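Local coordinates for protein similarities with probable monooxygenase (Photorhabdus luminescens, PDB 4HB9) that binds flavin-adenine dinucleotide and probably acts as a flavin-dependent monooxygenase, at residues I29-S34 against I126-T131; V4-A9 against I25-Y30. All blocks are in the same frame, centred on the assembly; numbering follows the deposited sequence.

Interaction 1 (I29-S34 against I126-T131). With FAD (flavin-adenine dinucleotide), chain B.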
loop_
_atom_site.group_PDB
_atom_site.type_symbol
_atom_site.label_atom_id
_atom_site.label_comp_id
_atom_site.label_asym_id
_atom_site.label_seq_id
_atom_site.Cartn_x
_atom_site.Cartn_y
_atom_site.Cartn_z
ATOM N N ILE A 29 17.783 8.940 -0.720
ATOM C CA ILE A 29 16.486 8.773 -1.337
ATOM C C ILE A 29 16.148 9.993 -2.142
ATOM O O ILE A 29 16.286 11.105 -1.662
ATOM C CB ILE A 29 15.345 8.606 -0.292
ATOM C CG1 ILE A 29 15.548 7.355 0.565
ATOM C CG2 ILE A 29 14.003 8.550 -1.003
ATOM C CD1 ILE A 29 14.613 7.308 1.759
ATOM N N TYR A 30 15.653 9.784 -3.351
ATOM C CA TYR A 30 15.182 10.865 -4.210
ATOM C C TYR A 30 13.668 10.735 -4.361
ATOM O O TYR A 30 13.163 9.729 -4.838
ATOM C CB TYR A 30 15.887 10.835 -5.577
ATOM C CG TYR A 30 17.389 10.748 -5.424
ATOM C CD1 TYR A 30 18.170 11.903 -5.267
ATOM C CD2 TYR A 30 18.024 9.519 -5.378
ATOM C CE1 TYR A 30 19.551 11.812 -5.102
ATOM C CE2 TYR A 30 19.389 9.428 -5.211
ATOM C CZ TYR A 30 20.140 10.568 -5.085
ATOM O OH TYR A 30 21.502 10.436 -4.919
ATOM N N GLU A 31 12.966 11.769 -3.922
ATOM C CA GLU A 31 11.498 11.781 -3.856
ATOM C C GLU A 31 10.937 12.914 -4.681
ATOM O O GLU A 31 11.396 14.052 -4.576
ATOM C CB GLU A 31 11.040 11.914 -2.388
ATOM C CG GLU A 31 9.564 12.251 -2.206
ATOM C CD GLU A 31 8.629 11.212 -2.831
ATOM O OE1 GLU A 31 8.854 10.009 -2.615
ATOM O OE2 GLU A 31 7.664 11.612 -3.518
ATOM N N ARG A 32 9.921 12.609 -5.494
ATOM C CA ARG A 32 9.344 13.609 -6.398
ATOM C C ARG A 32 8.575 14.708 -5.663
ATOM O O ARG A 32 8.572 15.834 -6.102
ATOM C CB ARG A 32 8.448 12.973 -7.452
ATOM C CG ARG A 32 7.181 12.342 -6.904
ATOM C CD ARG A 32 6.289 11.798 -7.996
ATOM N NE ARG A 32 5.184 11.064 -7.386
ATOM C CZ ARG A 32 4.245 10.424 -8.064
ATOM N NH1 ARG A 32 4.249 10.440 -9.395
ATOM N NH2 ARG A 32 3.293 9.785 -7.402
ATOM N N ASN A 33 7.917 14.381 -4.557
ATOM C CA ASN A 33 7.143 15.378 -3.828
ATOM C C ASN A 33 7.997 16.308 -2.991
ATOM O O ASN A 33 9.191 16.047 -2.723
ATOM C CB ASN A 33 6.097 14.691 -2.954
ATOM C CG ASN A 33 5.075 13.896 -3.768
ATOM O OD1 ASN A 33 4.632 12.826 -3.344
ATOM N ND2 ASN A 33 4.711 14.398 -4.935
ATOM N N SER A 34 7.377 17.408 -2.571
ATOM C CA SER A 34 7.970 18.317 -1.588
ATOM C C SER A 34 7.890 17.735 -0.195
ATOM O O SER A 34 7.112 16.820 0.037
ATOM C CB SER A 34 7.234 19.656 -1.640
ATOM O OG SER A 34 7.286 20.142 -2.967
ATOM N N ILE A 126 16.627 12.145 2.630
ATOM C CA ILE A 126 15.640 12.323 1.570
ATOM C C ILE A 126 15.909 13.613 0.848
ATOM O O ILE A 126 15.966 14.672 1.467
ATOM C CB ILE A 126 14.207 12.360 2.097
ATOM C CG1 ILE A 126 13.892 11.058 2.815
ATOM C CG2 ILE A 126 13.233 12.572 0.948
ATOM C CD1 ILE A 126 12.645 11.130 3.657
ATOM N N GLN A 127 16.086 13.506 -0.463
ATOM C CA GLN A 127 16.234 14.654 -1.345
ATOM C C GLN A 127 14.886 14.881 -2.005
ATOM O O GLN A 127 14.458 14.109 -2.881
ATOM C CB GLN A 127 17.293 14.360 -2.405
ATOM C CG GLN A 127 18.521 13.638 -1.871
ATOM C CD GLN A 127 19.197 14.360 -0.724
ATOM O OE1 GLN A 127 19.613 13.735 0.291
ATOM N NE2 GLN A 127 19.353 15.670 -0.876
ATOM N N TRP A 128 14.222 15.949 -1.581
ATOM C CA TRP A 128 12.877 16.261 -2.021
ATOM C C TRP A 128 12.921 16.934 -3.377
ATOM O O TRP A 128 13.966 17.434 -3.778
ATOM C CB TRP A 128 12.195 17.180 -0.999
ATOM C CG TRP A 128 12.153 16.605 0.391
ATOM C CD1 TRP A 128 13.001 16.885 1.415
ATOM C CD2 TRP A 128 11.220 15.639 0.889
ATOM N NE1 TRP A 128 12.654 16.156 2.529
ATOM C CE2 TRP A 128 11.554 15.393 2.236
ATOM C CE3 TRP A 128 10.146 14.948 0.322
ATOM C CZ2 TRP A 128 10.846 14.477 3.037
ATOM C CZ3 TRP A 128 9.414 14.040 1.140
ATOM C CH2 TRP A 128 9.782 13.821 2.473
ATOM N N ASN A 129 11.786 16.917 -4.082
ATOM C CA ASN A 129 11.626 17.566 -5.383
ATOM C C ASN A 129 12.568 17.029 -6.454
ATOM O O ASN A 129 13.067 17.770 -7.290
ATOM C CB ASN A 129 11.789 19.078 -5.252
ATOM C CG ASN A 129 10.891 19.659 -4.178
ATOM O OD1 ASN A 129 9.673 19.737 -4.354
ATOM N ND2 ASN A 129 11.482 20.055 -3.056
ATOM N N LYS A 130 12.794 15.729 -6.406
ATOM C CA LYS A 130 13.679 15.046 -7.302
ATOM C C LYS A 130 12.862 13.977 -8.007
ATOM O O LYS A 130 12.625 12.889 -7.458
ATOM C CB LYS A 130 14.832 14.434 -6.508
ATOM C CG LYS A 130 15.774 15.473 -5.923
ATOM C CD LYS A 130 16.829 15.827 -6.966
ATOM C CE LYS A 130 17.576 17.101 -6.675
ATOM N NZ LYS A 130 18.768 17.150 -7.579
ATOM N N THR A 131 12.421 14.291 -9.223
ATOM C CA THR A 131 11.617 13.367 -10.012
ATOM C C THR A 131 12.521 12.577 -10.947
ATOM O O THR A 131 13.055 13.127 -11.908
ATOM C CB THR A 131 10.555 14.134 -10.844
ATOM O OG1 THR A 131 9.648 14.774 -9.952
ATOM C CG2 THR A 131 9.762 13.216 -11.753
HETATM P PA FAD B . 4.516 4.194 -2.209
HETATM O O1A FAD B . 4.349 4.079 -0.716
HETATM O O2A FAD B . 3.436 4.556 -3.170
HETATM O O5B FAD B . 5.772 5.148 -2.487
HETATM C C5B FAD B . 6.193 5.483 -3.796
HETATM C C4B FAD B . 6.971 6.775 -3.640
HETATM O O4B FAD B . 7.685 7.032 -4.863
HETATM C C3B FAD B . 6.080 7.998 -3.350
HETATM O O3B FAD B . 6.614 8.799 -2.295
HETATM C C2B FAD B . 6.094 8.725 -4.680
HETATM O O2B FAD B . 5.901 10.126 -4.608
HETATM C C1B FAD B . 7.506 8.393 -5.185
HETATM N N9A FAD B . 7.718 8.516 -6.628
HETATM C C8A FAD B . 6.926 8.044 -7.627
HETATM N N7A FAD B . 7.484 8.283 -8.848
HETATM C C5A FAD B . 8.648 8.926 -8.609
HETATM C C6A FAD B . 9.713 9.476 -9.470
HETATM N N6A FAD B . 9.551 9.361 -10.808
HETATM N N1A FAD B . 10.761 10.088 -8.882
HETATM C C2A FAD B . 10.871 10.161 -7.536
HETATM N N3A FAD B . 9.944 9.683 -6.682
HETATM C C4A FAD B . 8.820 9.058 -7.166
HETATM N N1 FAD B . -1.271 -1.993 2.355
HETATM C C2 FAD B . -1.254 -2.832 3.416
HETATM O O2 FAD B . -0.298 -3.666 3.587
HETATM N N3 FAD B . -2.248 -2.794 4.323
HETATM C C4 FAD B . -3.324 -2.006 4.240
HETATM O O4 FAD B . -4.213 -2.044 5.131
HETATM C C4X FAD B . -3.436 -1.098 3.094
HETATM N N5 FAD B . -4.490 -0.248 2.935
HETATM C C5X FAD B . -4.543 0.561 1.853
HETATM C C6 FAD B . -5.622 1.416 1.663
HETATM C C7 FAD B . -5.694 2.267 0.557
HETATM C C7M FAD B . -6.873 3.200 0.351
HETATM C C8 FAD B . -4.611 2.253 -0.440
HETATM C C8M FAD B . -4.653 3.171 -1.643
HETATM C C9 FAD B . -3.527 1.400 -0.256
HETATM C C9A FAD B . -3.438 0.550 0.846
HETATM N N10 FAD B . -2.336 -0.316 1.024
HETATM C C10 FAD B . -2.308 -1.157 2.131
HETATM C "C1'" FAD B . -1.237 -0.411 0.042
HETATM C "C2'" FAD B . -0.033 0.457 0.401
HETATM O "O2'" FAD B . -0.431 1.784 0.699
HETATM C "C3'" FAD B . 0.936 0.471 -0.780
HETATM O "O3'" FAD B . 1.050 -0.856 -1.293
HETATM C "C4'" FAD B . 2.311 0.950 -0.337
HETATM O "O4'" FAD B . 2.267 2.362 -0.249
HETATM C "C5'" FAD B . 3.403 0.556 -1.309
HETATM O "O5'" FAD B . 4.619 1.056 -0.793
HETATM P P FAD B . 5.712 1.589 -1.848
HETATM O O1P FAD B . 6.823 2.135 -0.982
HETATM O O2P FAD B . 5.985 0.505 -2.856
HETATM O O3P FAD B . 5.050 2.767 -2.713
HETATM O O HOH W 1 9.916 16.774 -8.384
#
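E31, whose CG lies against CE3 of W128 at 3.7 Å, has a carboxylate oxygen gripped from two directions: OE2 accepts FAD O2B at 2.6 Å and, on its anti side, the backbone N of N33. Its other oxygen, OE1, takes FAD O3B at 2.6 Å and also the amide of A9, so the carboxylate spans both ribose hydroxyls. CG stands anti to the backbone N (chi1 167°), and a bend at chi2 (59°) turns the acid from the tryptophan toward the ribose. R32 NE donates to the same O2B, and its guanidinium lays one face over FAD C8A. This is the acidic strand end characteristic of Rossmann-type dinucleotide folds, here flanked by the short outermost strand 126-127. The two strands run parallel: Q127 N reaches I29 O at 2.7 Å, and E31 N returns a bond to Q127 O. On one face of the sheet I29 and I126 lie side by side, while on the other Y30 CD1 rests on Q127 CG. Further along the chains, K130 N meets E31 O at 2.8 Å from above the carbonyl plane, and N129 N approaches N33 O similarly. That same N33 O sits in plane at the edge of the W128 ring, and I126 CG2 covers one ring face over its centre. S34 OG donates to N129 OD1 at 2.8 Å, in the amide carbonyl plane on a lone pair. A water bridges R32 O and T131 OG1, and K130 NZ is hydrogen-bonded to S151 OG.

Interaction 2 (V4-A9 against I25-Y30). With FAD (flavin-adenine dinucleotide), chain B; EDO (1,2-ethanediol), chain L.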
loop_
_atom_site.group_PDB
_atom_site.type_symbol
_atom_site.label_atom_id
_atom_site.label_comp_id
_atom_site.label_asym_id
_atom_site.label_seq_id
_atom_site.Cartn_x
_atom_site.Cartn_y
_atom_site.Cartn_z
ATOM N N VAL A 4 23.981 3.641 -2.113
ATOM C CA VAL A 4 22.700 3.140 -2.618
ATOM C C VAL A 4 21.794 4.342 -2.844
ATOM O O VAL A 4 21.623 5.200 -1.956
ATOM C CB VAL A 4 22.054 2.111 -1.645
ATOM C CG1 VAL A 4 20.708 1.640 -2.167
ATOM C CG2 VAL A 4 22.964 0.910 -1.445
ATOM N N GLY A 5 21.261 4.446 -4.057
ATOM C CA GLY A 5 20.278 5.468 -4.391
ATOM C C GLY A 5 18.919 4.820 -4.486
ATOM O O GLY A 5 18.768 3.811 -5.185
ATOM N N ILE A 6 17.940 5.409 -3.791
ATOM C CA ILE A 6 16.569 4.895 -3.772
ATOM C C ILE A 6 15.657 5.954 -4.404
ATOM O O ILE A 6 15.698 7.136 -4.014
ATOM C CB ILE A 6 16.076 4.621 -2.329
ATOM C CG1 ILE A 6 16.985 3.618 -1.623
ATOM C CG2 ILE A 6 14.622 4.118 -2.356
ATOM C CD1 ILE A 6 16.762 3.500 -0.112
ATOM N N ILE A 7 14.873 5.555 -5.402
ATOM C CA ILE A 7 13.842 6.438 -5.955
ATOM C C ILE A 7 12.548 6.172 -5.189
ATOM O O ILE A 7 12.019 5.045 -5.233
ATOM C CB ILE A 7 13.588 6.231 -7.454
ATOM C CG1 ILE A 7 14.909 6.237 -8.263
ATOM C CG2 ILE A 7 12.673 7.322 -7.967
ATOM C CD1 ILE A 7 15.821 7.422 -8.045
ATOM N N GLY A 8 12.075 7.199 -4.472
ATOM C CA GLY A 8 10.827 7.116 -3.715
ATOM C C GLY A 8 10.982 7.029 -2.209
ATOM O O GLY A 8 11.525 6.055 -1.681
ATOM N N ALA A 9 10.497 8.061 -1.523
ATOM C CA ALA A 9 10.380 8.061 -0.070
ATOM C C ALA A 9 8.963 7.655 0.329
ATOM O O ALA A 9 8.248 8.396 1.029
ATOM C CB ALA A 9 10.702 9.410 0.497
ATOM N N ILE A 25 25.566 1.456 5.731
ATOM C CA ILE A 25 25.610 1.663 4.277
ATOM C C ILE A 25 25.172 3.063 3.933
ATOM O O ILE A 25 24.222 3.589 4.510
ATOM C CB ILE A 25 24.752 0.585 3.586
ATOM C CG1 ILE A 25 25.376 -0.783 3.854
ATOM C CG2 ILE A 25 24.599 0.856 2.101
ATOM C CD1 ILE A 25 24.469 -1.961 3.565
ATOM N N LYS A 26 25.869 3.693 2.995
ATOM C CA LYS A 26 25.545 5.034 2.557
ATOM C C LYS A 26 24.313 4.985 1.659
ATOM O O LYS A 26 24.247 4.165 0.740
ATOM C CB LYS A 26 26.718 5.621 1.770
ATOM C CG LYS A 26 26.551 7.076 1.365
ATOM C CD LYS A 26 27.715 7.512 0.496
ATOM C CE LYS A 26 27.812 9.023 0.416
ATOM N NZ LYS A 26 26.520 9.675 0.061
ATOM N N VAL A 27 23.345 5.855 1.923
ATOM C CA VAL A 27 22.063 5.785 1.229
ATOM C C VAL A 27 21.492 7.170 1.045
ATOM O O VAL A 27 21.562 8.033 1.953
ATOM C CB VAL A 27 21.063 4.830 1.964
ATOM C CG1 VAL A 27 20.925 5.222 3.420
ATOM C CG2 VAL A 27 19.698 4.780 1.267
ATOM N N THR A 28 20.919 7.386 -0.132
ATOM C CA THR A 28 20.172 8.584 -0.439
ATOM C C THR A 28 18.833 8.194 -1.072
ATOM O O THR A 28 18.756 7.232 -1.857
ATOM C CB THR A 28 20.963 9.477 -1.432
ATOM O OG1 THR A 28 22.259 9.765 -0.894
ATOM C CG2 THR A 28 20.243 10.757 -1.692
ATOM N N ILE A 29 17.783 8.940 -0.720
ATOM C CA ILE A 29 16.486 8.773 -1.337
ATOM C C ILE A 29 16.148 9.993 -2.142
ATOM O O ILE A 29 16.286 11.105 -1.662
ATOM C CB ILE A 29 15.345 8.606 -0.292
ATOM C CG1 ILE A 29 15.548 7.355 0.565
ATOM C CG2 ILE A 29 14.003 8.550 -1.003
ATOM C CD1 ILE A 29 14.613 7.308 1.759
ATOM N N TYR A 30 15.653 9.784 -3.351
ATOM C CA TYR A 30 15.182 10.865 -4.210
ATOM C C TYR A 30 13.668 10.735 -4.361
ATOM O O TYR A 30 13.163 9.729 -4.838
ATOM C CB TYR A 30 15.887 10.835 -5.577
ATOM C CG TYR A 30 17.389 10.748 -5.424
ATOM C CD1 TYR A 30 18.170 11.903 -5.267
ATOM C CD2 TYR A 30 18.024 9.519 -5.378
ATOM C CE1 TYR A 30 19.551 11.812 -5.102
ATOM C CE2 TYR A 30 19.389 9.428 -5.211
ATOM C CZ TYR A 30 20.140 10.568 -5.085
ATOM O OH TYR A 30 21.502 10.436 -4.919
HETATM P PA FAD B . 4.516 4.194 -2.209
HETATM O O1A FAD B . 4.349 4.079 -0.716
HETATM O O2A FAD B . 3.436 4.556 -3.170
HETATM O O5B FAD B . 5.772 5.148 -2.487
HETATM C C5B FAD B . 6.193 5.483 -3.796
HETATM C C4B FAD B . 6.971 6.775 -3.640
HETATM O O4B FAD B . 7.685 7.032 -4.863
HETATM C C3B FAD B . 6.080 7.998 -3.350
HETATM O O3B FAD B . 6.614 8.799 -2.295
HETATM C C2B FAD B . 6.094 8.725 -4.680
HETATM O O2B FAD B . 5.901 10.126 -4.608
HETATM C C1B FAD B . 7.506 8.393 -5.185
HETATM N N9A FAD B . 7.718 8.516 -6.628
HETATM C C8A FAD B . 6.926 8.044 -7.627
HETATM N N7A FAD B . 7.484 8.283 -8.848
HETATM C C5A FAD B . 8.648 8.926 -8.609
HETATM C C6A FAD B . 9.713 9.476 -9.470
HETATM N N6A FAD B . 9.551 9.361 -10.808
HETATM N N1A FAD B . 10.761 10.088 -8.882
HETATM C C2A FAD B . 10.871 10.161 -7.536
HETATM N N3A FAD B . 9.944 9.683 -6.682
HETATM C C4A FAD B . 8.820 9.058 -7.166
HETATM N N1 FAD B . -1.271 -1.993 2.355
HETATM C C2 FAD B . -1.254 -2.832 3.416
HETATM O O2 FAD B . -0.298 -3.666 3.587
HETATM N N3 FAD B . -2.248 -2.794 4.323
HETATM C C4 FAD B . -3.324 -2.006 4.240
HETATM O O4 FAD B . -4.213 -2.044 5.131
HETATM C C4X FAD B . -3.436 -1.098 3.094
HETATM N N5 FAD B . -4.490 -0.248 2.935
HETATM C C5X FAD B . -4.543 0.561 1.853
HETATM C C6 FAD B . -5.622 1.416 1.663
HETATM C C7 FAD B . -5.694 2.267 0.557
HETATM C C7M FAD B . -6.873 3.200 0.351
HETATM C C8 FAD B . -4.611 2.253 -0.440
HETATM C C8M FAD B . -4.653 3.171 -1.643
HETATM C C9 FAD B . -3.527 1.400 -0.256
HETATM C C9A FAD B . -3.438 0.550 0.846
HETATM N N10 FAD B . -2.336 -0.316 1.024
HETATM C C10 FAD B . -2.308 -1.157 2.131
HETATM C "C1'" FAD B . -1.237 -0.411 0.042
HETATM C "C2'" FAD B . -0.033 0.457 0.401
HETATM O "O2'" FAD B . -0.431 1.784 0.699
HETATM C "C3'" FAD B . 0.936 0.471 -0.780
HETATM O "O3'" FAD B . 1.050 -0.856 -1.293
HETATM C "C4'" FAD B . 2.311 0.950 -0.337
HETATM O "O4'" FAD B . 2.267 2.362 -0.249
HETATM C "C5'" FAD B . 3.403 0.556 -1.309
HETATM O "O5'" FAD B . 4.619 1.056 -0.793
HETATM P P FAD B . 5.712 1.589 -1.848
HETATM O O1P FAD B . 6.823 2.135 -0.982
HETATM O O2P FAD B . 5.985 0.505 -2.856
HETATM O O3P FAD B . 5.050 2.767 -2.713
HETATM C C1 EDO L . 5.890 12.133 0.696
HETATM O O1 EDO L . 7.159 11.476 0.736
HETATM C C2 EDO L . 5.403 12.096 -0.736
HETATM O O2 EDO L . 5.087 10.752 -1.125
#
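G8 N donates to Y30 O at 2.8 Å where strands 4-7 and 26-30 reach the cofactor. Three consecutive residues meet FAD here. I7 CG2, set anti to the backbone N, touches C2A of the adenine at 3.4 Å; the CA of G8 stands 3.3 Å from ribose O4B; and A9 lies near O3B. G8 carries no side chain, so the ribose can come right up to its backbone, which here has a positive phi (107°). It begins a GxGxxG pattern, probably the dinucleotide-binding loop of the beta-alpha-beta unit formed by strand 3-7, helix 11-22 and strand 26-30.

Back along the parallel strands, the amides of the two alternate as donors. V4 N donates to K26 O almost straight, T28 N to V4 O, I6 N to T28 O, and Y30 N to I6 O at 2.7 Å. The helix-facing side carries V4, I6, V27 and I29. I6 CD1 presses on V27 CG2 at 3.5 Å, tighter than usual for two carbons, while V4 CG2 meets I25 CG2. I29 CG2 fits against A9 CB at 3.7 Å. From helix 11-22, L16, A17, L20 and R21 cover this side. On the other side, the Y30 ring turns its edge to the CA of G5, and I7 CD1 reaches CD2 of that ring at 4.0 Å; F147 adds a second ring to Y30. T28 OG1 is hydrogen-bonded to H3 NE2.

Most of the contact is buried, with an apolar face against helix 11-22, while backbone groups of G5 and I7 turn to V157, V159 and A161. I7, G8 and A9 thus meet FAD through apolar atoms and close backbone, leaving polar recognition of the ribose to E31 and R32.

Overall arrangement
From the N terminus, strand 3-7 runs into helix 11-22 and returns as strand 26-30, and interaction 2 closes this short crossover with 15 residues between its segments. The chain then leaves through 29-34 and comes back only after 91 residues that include helices, strands and much loop, where interaction 1 closes the far longer loop by adding strand 126-127 beside 26-30. The loops neither nest nor cross: they follow one another and overlap in I29 and Y30, which have a neighbouring strand on either side. Together they join three adjacent strands of the parallel five-stranded sheet; both touch FAD, and Q127 CG packs on T28 CG2 between them.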